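Local structure of galactose-binding lectin (Enterobacter cloacae subsp. cloacae, 6YF6) at residues 84-95 with 108-119; 38-49 with 126-137. The protein is a carbohydrate-binding lectin whose C-terminal domain, the part described here, binds an L-fucoside through a calcium ion. All blocks are in the same frame, centred on the assembly; numbering follows the deposited sequence.

Contact 1. Residues 84-95 with 108-119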
loop_
_atom_site.group_PDB
_atom_site.type_symbol
_atom_site.label_atom_id
_atom_site.label_comp_id
_atom_site.label_asym_id
_atom_site.label_seq_id
_atom_site.Cartn_x
_atom_site.Cartn_y
_atom_site.Cartn_z
ATOM N N VAL A 84 -15.800 -10.367 3.787
ATOM C CA VAL A 84 -14.858 -10.335 4.901
ATOM C C VAL A 84 -15.146 -9.130 5.782
ATOM O O VAL A 84 -15.386 -8.026 5.283
ATOM C CB VAL A 84 -13.403 -10.304 4.385
ATOM C CG1 VAL A 84 -12.421 -10.436 5.538
ATOM C CG2 VAL A 84 -13.182 -11.417 3.356
ATOM N N SER A 85 -15.120 -9.344 7.100
ATOM C CA SER A 85 -15.309 -8.281 8.080
ATOM C C SER A 85 -14.192 -8.355 9.116
ATOM O O SER A 85 -13.336 -9.246 9.076
ATOM C CB SER A 85 -16.684 -8.373 8.756
ATOM O OG SER A 85 -16.814 -9.560 9.522
ATOM N N LEU A 86 -14.206 -7.405 10.050
ATOM C CA LEU A 86 -13.231 -7.333 11.128
ATOM C C LEU A 86 -13.927 -7.459 12.476
ATOM O O LEU A 86 -15.035 -6.943 12.667
ATOM C CB LEU A 86 -12.451 -6.021 11.082
ATOM C CG LEU A 86 -11.798 -5.675 9.744
ATOM C CD1 LEU A 86 -11.246 -4.253 9.770
ATOM C CD2 LEU A 86 -10.711 -6.677 9.421
ATOM N N ARG A 87 -13.255 -8.114 13.416
ATOM C CA ARG A 87 -13.788 -8.347 14.751
ATOM C C ARG A 87 -12.716 -8.040 15.784
ATOM O O ARG A 87 -11.538 -8.346 15.579
ATOM C CB ARG A 87 -14.276 -9.794 14.889
ATOM C CG ARG A 87 -14.941 -10.127 16.213
ATOM C CD ARG A 87 -15.539 -11.529 16.174
ATOM N NE ARG A 87 -16.580 -11.644 15.155
ATOM C CZ ARG A 87 -16.957 -12.783 14.580
ATOM N NH1 ARG A 87 -16.382 -13.932 14.913
ATOM N NH2 ARG A 87 -17.914 -12.768 13.662
ATOM N N ALA A 88 -13.122 -7.422 16.893
ATOM C CA ALA A 88 -12.195 -7.074 17.965
ATOM C C ALA A 88 -12.856 -7.326 19.309
ATOM O O ALA A 88 -13.902 -6.740 19.608
ATOM C CB ALA A 88 -11.751 -5.613 17.859
ATOM N N ASP A 89 -12.231 -8.179 20.122
ATOM C CA ASP A 89 -12.765 -8.541 21.434
ATOM C C ASP A 89 -14.210 -9.011 21.308
ATOM O O ASP A 89 -15.079 -8.658 22.109
ATOM C CB ASP A 89 -12.641 -7.375 22.414
ATOM C CG ASP A 89 -11.198 -7.088 22.789
ATOM O OD1 ASP A 89 -10.390 -8.044 22.779
ATOM O OD2 ASP A 89 -10.872 -5.917 23.085
ATOM N N GLY A 90 -14.463 -9.818 20.277
ATOM C CA GLY A 90 -15.764 -10.403 20.049
ATOM C C GLY A 90 -16.778 -9.488 19.402
ATOM O O GLY A 90 -17.887 -9.941 19.096
ATOM N N LYS A 91 -16.440 -8.223 19.181
ATOM C CA LYS A 91 -17.368 -7.247 18.631
ATOM C C LYS A 91 -17.066 -7.032 17.155
ATOM O O LYS A 91 -15.921 -6.751 16.785
ATOM C CB LYS A 91 -17.266 -5.924 19.391
ATOM C CG LYS A 91 -18.288 -4.882 18.981
ATOM C CD LYS A 91 -17.999 -3.543 19.656
ATOM C CE LYS A 91 -18.930 -2.442 19.167
ATOM N NZ LYS A 91 -20.342 -2.899 19.058
ATOM N N ASP A 92 -18.087 -7.177 16.316
ATOM C CA ASP A 92 -17.940 -6.859 14.902
ATOM C C ASP A 92 -17.721 -5.355 14.749
ATOM O O ASP A 92 -18.587 -4.558 15.125
ATOM C CB ASP A 92 -19.174 -7.312 14.126
ATOM C CG ASP A 92 -19.330 -8.827 14.106
ATOM O OD1 ASP A 92 -18.328 -9.534 13.855
ATOM O OD2 ASP A 92 -20.458 -9.310 14.340
ATOM N N ILE A 93 -16.561 -4.969 14.212
ATOM C CA ILE A 93 -16.193 -3.563 14.068
ATOM C C ILE A 93 -16.204 -3.115 12.613
ATOM O O ILE A 93 -15.737 -2.011 12.305
ATOM C CB ILE A 93 -14.826 -3.264 14.712
ATOM C CG1 ILE A 93 -13.733 -4.149 14.109
ATOM C CG2 ILE A 93 -14.908 -3.428 16.226
ATOM C CD1 ILE A 93 -12.331 -3.713 14.482
ATOM N N SER A 94 -16.724 -3.938 11.707
ATOM C CA SER A 94 -16.876 -3.542 10.316
ATOM C C SER A 94 -18.044 -4.305 9.711
ATOM O O SER A 94 -18.394 -5.397 10.168
ATOM C CB SER A 94 -15.597 -3.805 9.509
ATOM O OG SER A 94 -15.476 -5.179 9.163
ATOM N N ALA A 95 -18.649 -3.715 8.685
ATOM C CA ALA A 95 -19.612 -4.440 7.877
ATOM C C ALA A 95 -18.890 -5.506 7.055
ATOM O O ALA A 95 -17.691 -5.392 6.795
ATOM C CB ALA A 95 -20.359 -3.483 6.954
ATOM N N LEU A 108 -10.117 -2.677 3.954
ATOM C CA LEU A 108 -11.157 -3.033 4.908
ATOM C C LEU A 108 -10.767 -2.412 6.243
ATOM O O LEU A 108 -9.669 -2.672 6.749
ATOM C CB LEU A 108 -11.285 -4.549 5.010
ATOM C CG LEU A 108 -12.160 -5.123 6.123
ATOM C CD1 LEU A 108 -13.629 -4.788 5.927
ATOM C CD2 LEU A 108 -11.944 -6.623 6.174
ATOM N N SER A 109 -11.661 -1.590 6.803
ATOM C CA SER A 109 -11.348 -0.758 7.954
ATOM C C SER A 109 -12.375 -0.934 9.062
ATOM O O SER A 109 -13.562 -1.162 8.810
ATOM C CB SER A 109 -11.299 0.736 7.572
ATOM O OG SER A 109 -10.548 0.949 6.391
ATOM N N GLY A 110 -11.897 -0.815 10.295
ATOM C CA GLY A 110 -12.762 -0.716 11.451
ATOM C C GLY A 110 -11.991 -0.111 12.599
ATOM O O GLY A 110 -10.757 -0.141 12.628
ATOM N N LYS A 111 -12.733 0.452 13.545
ATOM C CA LYS A 111 -12.154 1.023 14.749
ATOM C C LYS A 111 -12.674 0.268 15.962
ATOM O O LYS A 111 -13.814 -0.199 15.978
ATOM C CB LYS A 111 -12.492 2.511 14.875
ATOM C CG LYS A 111 -11.865 3.377 13.797
ATOM C CD LYS A 111 -12.270 4.835 13.981
ATOM C CE LYS A 111 -11.435 5.779 13.142
ATOM N NZ LYS A 111 -11.424 7.143 13.748
ATOM N N PHE A 112 -11.818 0.137 16.974
ATOM C CA PHE A 112 -12.196 -0.495 18.228
ATOM C C PHE A 112 -11.571 0.283 19.373
ATOM O O PHE A 112 -10.590 1.011 19.198
ATOM C CB PHE A 112 -11.767 -1.969 18.281
ATOM C CG PHE A 112 -10.277 -2.176 18.293
ATOM C CD1 PHE A 112 -9.563 -2.246 17.106
ATOM C CD2 PHE A 112 -9.592 -2.312 19.489
ATOM C CE1 PHE A 112 -8.193 -2.443 17.114
ATOM C CE2 PHE A 112 -8.223 -2.500 19.504
ATOM C CZ PHE A 112 -7.522 -2.570 18.315
ATOM N N LYS A 113 -12.163 0.136 20.552
ATOM C CA LYS A 113 -11.688 0.802 21.755
ATOM C C LYS A 113 -11.108 -0.250 22.687
ATOM O O LYS A 113 -11.797 -1.208 23.052
ATOM C CB LYS A 113 -12.813 1.574 22.439
ATOM C CG LYS A 113 -12.348 2.417 23.619
ATOM C CD LYS A 113 -13.427 3.388 24.070
ATOM C CE LYS A 113 -13.287 4.736 23.376
ATOM N NZ LYS A 113 -14.542 5.532 23.450
ATOM N N ALA A 114 -9.844 -0.076 23.056
ATOM C CA ALA A 114 -9.200 -1.025 23.948
ATOM C C ALA A 114 -9.798 -0.930 25.345
ATOM O O ALA A 114 -10.155 0.155 25.818
ATOM C CB ALA A 114 -7.693 -0.767 23.998
ATOM N N THR A 115 -9.934 -2.081 25.998
ATOM C CA THR A 115 -10.305 -2.139 27.404
ATOM C C THR A 115 -9.111 -2.448 28.294
ATOM O O THR A 115 -9.273 -2.577 29.511
ATOM C CB THR A 115 -11.409 -3.180 27.621
ATOM O OG1 THR A 115 -10.990 -4.455 27.117
ATOM C CG2 THR A 115 -12.678 -2.748 26.902
ATOM N N GLY A 116 -7.919 -2.562 27.713
ATOM C CA GLY A 116 -6.725 -2.852 28.477
ATOM C C GLY A 116 -5.465 -2.842 27.638
ATOM O O GLY A 116 -5.337 -2.060 26.689
ATOM N N SER A 117 -4.526 -3.722 27.982
ATOM C CA SER A 117 -3.226 -3.763 27.329
ATOM C C SER A 117 -3.240 -4.533 26.017
ATOM O O SER A 117 -2.276 -4.432 25.251
ATOM C CB SER A 117 -2.198 -4.388 28.273
ATOM O OG SER A 117 -2.547 -5.728 28.574
ATOM N N GLN A 118 -4.297 -5.293 25.735
ATOM C CA GLN A 118 -4.336 -6.085 24.516
ATOM C C GLN A 118 -5.773 -6.237 24.042
ATOM O O GLN A 118 -6.727 -6.007 24.788
ATOM C CB GLN A 118 -3.701 -7.464 24.726
ATOM C CG GLN A 118 -4.370 -8.292 25.812
ATOM C CD GLN A 118 -3.654 -9.603 26.065
ATOM O OE1 GLN A 118 -2.428 -9.639 26.181
ATOM N NE2 GLN A 118 -4.414 -10.689 26.153
ATOM N N ALA A 119 -5.906 -6.636 22.778
ATOM C CA ALA A 119 -7.197 -6.894 22.160
ATOM C C ALA A 119 -7.085 -8.135 21.291
ATOM O O ALA A 119 -6.057 -8.359 20.646
ATOM C CB ALA A 119 -7.668 -5.709 21.310
HETATM O O HOH W 1 -12.682 -5.448 25.368
HETATM O O HOH W 2 -11.996 -3.844 22.024
HETATM O O HOH W 3 -8.943 -4.356 24.493
HETATM O O HOH W 4 -15.848 0.468 13.241
#
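Leu108 meets Leu86 tip to tip, with Leu86 CD2 and Leu108 CD2 only 3.5 Å apart, tighter than usual for two methyls. CG of Leu108 lies opposite its own backbone N (chi1 170°), which carries both methyls across the gap: CD2 touches both Leu86 and Val84 CG1, the Val84 and Leu108 side chains crossing at about a right angle, while CD1 rests on Val84 O and Ser94 OG. Ser94 OG accepts a hydrogen bond from Leu86 N at 2.7 Å, within its own segment. Next, the carbonyl of Ser109 lies against CB of Ser94. Gly110 lets the backbones come close, its CA making a CA-H...O contact of 3.4 Å with Ile93 O, and Leu86 CD1 covers its N. A water then bridges Ile93 O, at 2.7 Å, and Lys111 N, while Ile93 CG2 leans on Lys111 O. Strands 84-88 and 108-113 belong to opposite sheets of a beta sandwich, running 22° from parallel with axes 7.2 Å apart at closest, so side chains rather than backbone pairs fill the space between them. Phe112 continues this layer: its CB sits 3.7 Å from Ala88 CB, and with chi1 at 66° the ring swings away from the other segment toward Leu60, touched on the way by Ile93 CD1. Beyond it the contact turns wet. Lys113 O, Thr115 and Gln118 O all reach Asp89 OD2 through three waters, each donating to that oxygen. Asp89, the second residue of the type I' turn from Ala88 to Lys91, stretches toward Ala119, where OD1 lies 3.4 Å from Ala119 CA and accepts a hydrogen bond from Glu120 N.

Contact 2. Residues 38-49 with 126-137. With CA (calcium ion), chain D; SFU (methyl 1-seleno-alpha-L-fucopyranoside), chain C.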
loop_
_atom_site.group_PDB
_atom_site.type_symbol
_atom_site.label_atom_id
_atom_site.label_comp_id
_atom_site.label_asym_id
_atom_site.label_seq_id
_atom_site.Cartn_x
_atom_site.Cartn_y
_atom_site.Cartn_z
ATOM N N VAL A 38 -0.851 -13.168 2.189
ATOM C CA VAL A 38 -1.465 -14.454 2.511
ATOM C C VAL A 38 -2.508 -14.767 1.446
ATOM O O VAL A 38 -3.368 -13.933 1.143
ATOM C CB VAL A 38 -2.111 -14.429 3.907
ATOM C CG1 VAL A 38 -2.722 -15.799 4.239
ATOM C CG2 VAL A 38 -1.111 -14.018 4.974
ATOM N N GLU A 39 -2.454 -15.973 0.895
ATOM C CA GLU A 39 -3.396 -16.406 -0.128
ATOM C C GLU A 39 -4.446 -17.312 0.499
ATOM O O GLU A 39 -4.110 -18.258 1.220
ATOM C CB GLU A 39 -2.671 -17.135 -1.262
ATOM C CG GLU A 39 -3.580 -17.634 -2.382
ATOM C CD GLU A 39 -2.902 -17.598 -3.740
ATOM O OE1 GLU A 39 -2.526 -16.493 -4.188
ATOM O OE2 GLU A 39 -2.741 -18.676 -4.356
ATOM N N PHE A 40 -5.712 -17.015 0.223
ATOM C CA PHE A 40 -6.845 -17.822 0.669
ATOM C C PHE A 40 -7.438 -18.486 -0.571
ATOM O O PHE A 40 -8.233 -17.875 -1.290
ATOM C CB PHE A 40 -7.880 -16.966 1.395
ATOM C CG PHE A 40 -7.350 -16.279 2.625
ATOM C CD1 PHE A 40 -6.580 -15.133 2.521
ATOM C CD2 PHE A 40 -7.629 -16.778 3.888
ATOM C CE1 PHE A 40 -6.094 -14.501 3.653
ATOM C CE2 PHE A 40 -7.147 -16.152 5.021
ATOM C CZ PHE A 40 -6.379 -15.013 4.905
ATOM N N ILE A 41 -7.039 -19.736 -0.825
ATOM C CA ILE A 41 -7.532 -20.486 -1.982
ATOM C C ILE A 41 -8.761 -21.329 -1.660
ATOM O O ILE A 41 -9.400 -21.853 -2.588
ATOM C CB ILE A 41 -6.384 -21.359 -2.532
ATOM C CG1 ILE A 41 -6.619 -21.714 -4.001
ATOM C CG2 ILE A 41 -6.225 -22.602 -1.679
ATOM C CD1 ILE A 41 -6.550 -20.511 -4.933
ATOM N N THR A 42 -9.114 -21.471 -0.380
ATOM C CA THR A 42 -10.316 -22.163 0.082
ATOM C C THR A 42 -10.572 -23.463 -0.669
ATOM O O THR A 42 -11.372 -23.512 -1.612
ATOM C CB THR A 42 -11.535 -21.235 -0.015
ATOM O OG1 THR A 42 -11.708 -20.770 -1.359
ATOM C CG2 THR A 42 -11.349 -20.045 0.902
ATOM N N ARG A 43 -9.908 -24.531 -0.227
ATOM C CA ARG A 43 -9.947 -25.804 -0.921
ATOM C C ARG A 43 -11.320 -26.461 -0.794
ATOM O O ARG A 43 -12.115 -26.108 0.082
ATOM C CB ARG A 43 -8.885 -26.743 -0.357
ATOM C CG ARG A 43 -7.440 -26.271 -0.488
ATOM C CD ARG A 43 -6.533 -27.312 0.136
ATOM N NE ARG A 43 -5.137 -26.906 0.258
ATOM C CZ ARG A 43 -4.192 -27.694 0.761
ATOM N NH1 ARG A 43 -4.507 -28.915 1.181
ATOM N NH2 ARG A 43 -2.940 -27.271 0.846
ATOM N N PRO A 44 -11.611 -27.445 -1.649
ATOM C CA PRO A 44 -12.933 -28.084 -1.615
ATOM C C PRO A 44 -13.236 -28.744 -0.277
ATOM O O PRO A 44 -12.353 -29.277 0.397
ATOM C CB PRO A 44 -12.850 -29.129 -2.740
ATOM C CG PRO A 44 -11.779 -28.626 -3.654
ATOM C CD PRO A 44 -10.784 -27.934 -2.768
ATOM N N ASN A 45 -14.515 -28.694 0.101
ATOM C CA ASN A 45 -15.065 -29.501 1.193
ATOM C C ASN A 45 -14.459 -29.150 2.545
ATOM O O ASN A 45 -14.278 -30.019 3.401
ATOM C CB ASN A 45 -14.894 -30.995 0.911
ATOM C CG ASN A 45 -15.679 -31.444 -0.300
ATOM O OD1 ASN A 45 -16.640 -30.788 -0.707
ATOM N ND2 ASN A 45 -15.278 -32.566 -0.886
ATOM N N LYS A 46 -14.141 -27.877 2.746
ATOM C CA LYS A 46 -13.876 -27.331 4.066
ATOM C C LYS A 46 -14.773 -26.116 4.247
ATOM O O LYS A 46 -15.209 -25.496 3.273
ATOM C CB LYS A 46 -12.400 -26.957 4.238
ATOM C CG LYS A 46 -11.459 -28.141 4.083
ATOM C CD LYS A 46 -10.006 -27.731 4.256
ATOM C CE LYS A 46 -9.056 -28.865 3.872
ATOM N NZ LYS A 46 -7.695 -28.664 4.447
ATOM N N ASN A 47 -15.062 -25.785 5.503
ATOM C CA ASN A 47 -15.914 -24.644 5.819
ATOM C C ASN A 47 -15.024 -23.420 6.020
ATOM O O ASN A 47 -14.264 -23.348 6.991
ATOM C CB ASN A 47 -16.767 -24.933 7.052
ATOM C CG ASN A 47 -17.878 -23.915 7.241
ATOM O OD1 ASN A 47 -17.624 -22.714 7.292
ATOM N ND2 ASN A 47 -19.113 -24.390 7.339
ATOM N N HIS A 48 -15.113 -22.459 5.099
ATOM C CA HIS A 48 -14.268 -21.270 5.116
ATOM C C HIS A 48 -14.971 -20.046 5.693
ATOM O O HIS A 48 -14.503 -18.919 5.499
ATOM C CB HIS A 48 -13.765 -20.989 3.703
ATOM C CG HIS A 48 -13.173 -22.191 3.043
ATOM N ND1 HIS A 48 -11.920 -22.669 3.362
ATOM C CD2 HIS A 48 -13.676 -23.042 2.118
ATOM C CE1 HIS A 48 -11.669 -23.748 2.646
ATOM N NE2 HIS A 48 -12.716 -23.995 1.880
ATOM N N ALA A 49 -16.074 -20.242 6.408
ATOM C CA ALA A 49 -16.744 -19.167 7.127
ATOM C C ALA A 49 -16.342 -19.221 8.594
ATOM O O ALA A 49 -16.330 -20.300 9.201
ATOM C CB ALA A 49 -18.262 -19.269 6.991
ATOM N N HIS A 126 -17.475 -14.590 5.769
ATOM C CA HIS A 126 -18.897 -14.902 5.820
ATOM C C HIS A 126 -19.322 -15.846 4.704
ATOM O O HIS A 126 -20.522 -16.091 4.534
ATOM C CB HIS A 126 -19.714 -13.610 5.765
ATOM C CG HIS A 126 -19.383 -12.649 6.863
ATOM N ND1 HIS A 126 -20.230 -12.413 7.925
ATOM C CD2 HIS A 126 -18.293 -11.875 7.072
ATOM C CE1 HIS A 126 -19.678 -11.530 8.738
ATOM N NE2 HIS A 126 -18.502 -11.187 8.243
ATOM N N VAL A 127 -18.369 -16.391 3.955
ATOM C CA VAL A 127 -18.640 -17.325 2.868
ATOM C C VAL A 127 -17.935 -18.632 3.199
ATOM O O VAL A 127 -16.701 -18.673 3.283
ATOM C CB VAL A 127 -18.172 -16.769 1.513
ATOM C CG1 VAL A 127 -18.409 -17.779 0.397
ATOM C CG2 VAL A 127 -18.885 -15.456 1.207
ATOM N N SER A 128 -18.717 -19.693 3.401
ATOM C CA SER A 128 -18.145 -21.006 3.673
ATOM C C SER A 128 -17.719 -21.737 2.406
ATOM O O SER A 128 -16.975 -22.720 2.496
ATOM C CB SER A 128 -19.153 -21.870 4.438
ATOM O OG SER A 128 -20.310 -22.122 3.658
ATOM N N ALA A 129 -18.149 -21.266 1.238
ATOM C CA ALA A 129 -17.976 -22.020 0.006
ATOM C C ALA A 129 -16.503 -22.179 -0.353
ATOM O O ALA A 129 -15.653 -21.364 0.017
ATOM C CB ALA A 129 -18.707 -21.323 -1.143
ATOM N N SER A 130 -16.209 -23.255 -1.082
ATOM C CA SER A 130 -14.898 -23.464 -1.678
ATOM C C SER A 130 -14.864 -23.100 -3.155
ATOM O O SER A 130 -13.806 -22.709 -3.662
ATOM C CB SER A 130 -14.471 -24.926 -1.509
ATOM O OG SER A 130 -15.270 -25.774 -2.309
ATOM N N MET A 131 -15.998 -23.219 -3.847
ATOM C CA MET A 131 -16.114 -22.796 -5.239
ATOM C C MET A 131 -15.938 -21.285 -5.311
ATOM O O MET A 131 -16.833 -20.531 -4.918
ATOM C CB MET A 131 -17.468 -23.213 -5.806
ATOM C CG MET A 131 -17.611 -24.704 -6.054
ATOM S SD MET A 131 -16.596 -25.280 -7.433
ATOM C CE MET A 131 -17.449 -24.557 -8.832
ATOM N N GLY A 132 -14.790 -20.840 -5.813
ATOM C CA GLY A 132 -14.448 -19.435 -5.750
ATOM C C GLY A 132 -14.027 -19.051 -4.347
ATOM O O GLY A 132 -13.321 -19.810 -3.675
ATOM N N ASN A 133 -14.460 -17.885 -3.881
ATOM C CA ASN A 133 -14.119 -17.426 -2.538
ATOM C C ASN A 133 -12.602 -17.400 -2.343
ATOM O O ASN A 133 -12.075 -17.864 -1.329
ATOM C CB ASN A 133 -14.797 -18.312 -1.489
ATOM C CG ASN A 133 -14.771 -17.699 -0.108
ATOM O OD1 ASN A 133 -14.676 -16.484 0.035
ATOM N ND2 ASN A 133 -14.853 -18.538 0.916
ATOM N N ASP A 134 -11.900 -16.849 -3.333
ATOM C CA ASP A 134 -10.442 -16.794 -3.353
ATOM C C ASP A 134 -9.974 -15.348 -3.241
ATOM O O ASP A 134 -10.453 -14.478 -3.976
ATOM C CB ASP A 134 -9.900 -17.421 -4.640
ATOM C CG ASP A 134 -10.472 -18.800 -4.898
ATOM O OD1 ASP A 134 -10.268 -19.693 -4.050
ATOM O OD2 ASP A 134 -11.126 -18.991 -5.945
ATOM N N PHE A 135 -9.031 -15.092 -2.337
ATOM C CA PHE A 135 -8.599 -13.723 -2.082
ATOM C C PHE A 135 -7.243 -13.736 -1.389
ATOM O O PHE A 135 -6.739 -14.783 -0.978
ATOM C CB PHE A 135 -9.639 -12.959 -1.246
ATOM C CG PHE A 135 -10.019 -13.645 0.042
ATOM C CD1 PHE A 135 -10.908 -14.710 0.046
ATOM C CD2 PHE A 135 -9.503 -13.207 1.251
ATOM C CE1 PHE A 135 -11.264 -15.335 1.231
ATOM C CE2 PHE A 135 -9.853 -13.827 2.437
ATOM C CZ PHE A 135 -10.736 -14.893 2.426
ATOM N N ARG A 136 -6.650 -12.545 -1.282
ATOM C CA ARG A 136 -5.344 -12.364 -0.662
ATOM C C ARG A 136 -5.389 -11.183 0.299
ATOM O O ARG A 136 -6.093 -10.198 0.063
ATOM C CB ARG A 136 -4.243 -12.120 -1.720
ATOM C CG ARG A 136 -3.941 -13.312 -2.634
ATOM C CD ARG A 136 -3.085 -12.891 -3.833
ATOM N NE ARG A 136 -2.551 -14.032 -4.572
ATOM C CZ ARG A 136 -1.986 -13.960 -5.776
ATOM N NH1 ARG A 136 -1.879 -12.797 -6.405
ATOM N NH2 ARG A 136 -1.532 -15.059 -6.359
ATOM N N ILE A 137 -4.624 -11.289 1.384
ATOM C CA ILE A 137 -4.419 -10.198 2.330
ATOM C C ILE A 137 -2.928 -9.905 2.391
ATOM O O ILE A 137 -2.139 -10.765 2.804
ATOM C CB ILE A 137 -4.962 -10.532 3.728
ATOM C CG1 ILE A 137 -6.490 -10.574 3.696
ATOM C CG2 ILE A 137 -4.457 -9.504 4.743
ATOM C CD1 ILE A 137 -7.125 -11.211 4.925
HETATM CA CA CA D . -11.601 -21.691 -3.487
HETATM C C1 SFU C . -12.853 -24.409 -7.472
HETATM C C2 SFU C . -12.155 -24.425 -6.112
HETATM C C3 SFU C . -10.847 -23.605 -6.103
HETATM C C4 SFU C . -11.153 -22.213 -6.643
HETATM C C5 SFU C . -11.734 -22.365 -8.048
HETATM C C6 SFU C . -12.069 -20.990 -8.606
HETATM O O2 SFU C . -11.874 -25.767 -5.756
HETATM O O3 SFU C . -10.408 -23.441 -4.765
HETATM O O4 SFU C . -12.125 -21.546 -5.855
HETATM O O5 SFU C . -12.959 -23.131 -8.038
HETATM C CM SFU C . -12.842 -25.307 -10.353
HETATM SE SE SFU C . -11.858 -25.622 -8.736
HETATM O O HOH W 5 -16.632 -27.099 -0.137
#
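Phe40 and Phe135 lie face to face in an offset stack, planes 6° apart and ring centroids 4.5 Å apart. Phe135 CE2 sits over one face of Phe40 toward its rim, while Phe40 CB stands 3.7 Å from the centroid of the Phe135 ring in a CH-pi contact. The two residues are a hydrogen-bonded antiparallel pair of strands 38-40 and 135-137; Ile137 CD1 meets the far end of the Phe40 ring obliquely. On the other sheet face Glu39 and Arg136 run side by side, carboxylate and guanidinium 15° from coplanar. In this salt bridge Glu39 OE1 takes both Arg136 NH2, on its syn lone pair at 2.8 Å, and Arg136 NE, whose very short distance is doubtful. Glu39 OE2 turns to Tyr29 of the second subunit, whose strand extends this sheet.

Past the strands the two segments lead into loops that close on calcium. Thr42 stands at about a right angle to Asn133, and chi1 of 57° turns Thr42 OG1 to the calcium, 2.3 Å away. The calcium is also bound by Ile41 O, Thr42 O, Ser130 O, Gly132 O and, at 2.5 Å, Asp134 OD1; fucoside O3 and O4 complete eight ligands. Thr42 CB covers the centre of one His48 face, and His48 NE2 donates a hydrogen bond, in its ring plane, to Arg43 O at 2.8 Å. Asp134 OD2 lies 2.7 Å from sugar O4. With one carboxylate among otherwise neutral oxygens, the calcium probably keeps net positive charge and polarises the sugar hydroxyls it binds, consistent with recognition of the vicinal O3/O4 diol.

In the fold
Both contacts draw on the same beta sandwich but at different places. In contact 1, strands 84-88 and 108-113 face each other from different sheets, while 118-119 begins the strand next to 84-88; its apolar middle is buried and its Asp89 turn exposed and water-bridged. Contact 2 pairs neighbouring strands within the sheet that also holds 108-113; its Phe40/Phe135 part is buried, then loops gather oxygens round calcium and sugar beside the second subunit, with Pro44, Asn45 and Asn47 exposed. Contact 1 is nested inside the chain loop that contact 2 closes, centres 22 Å apart, and they touch directly: Ser85 OG probably hydrogen-bonds His126 NE2, and Val84 packs against Phe135.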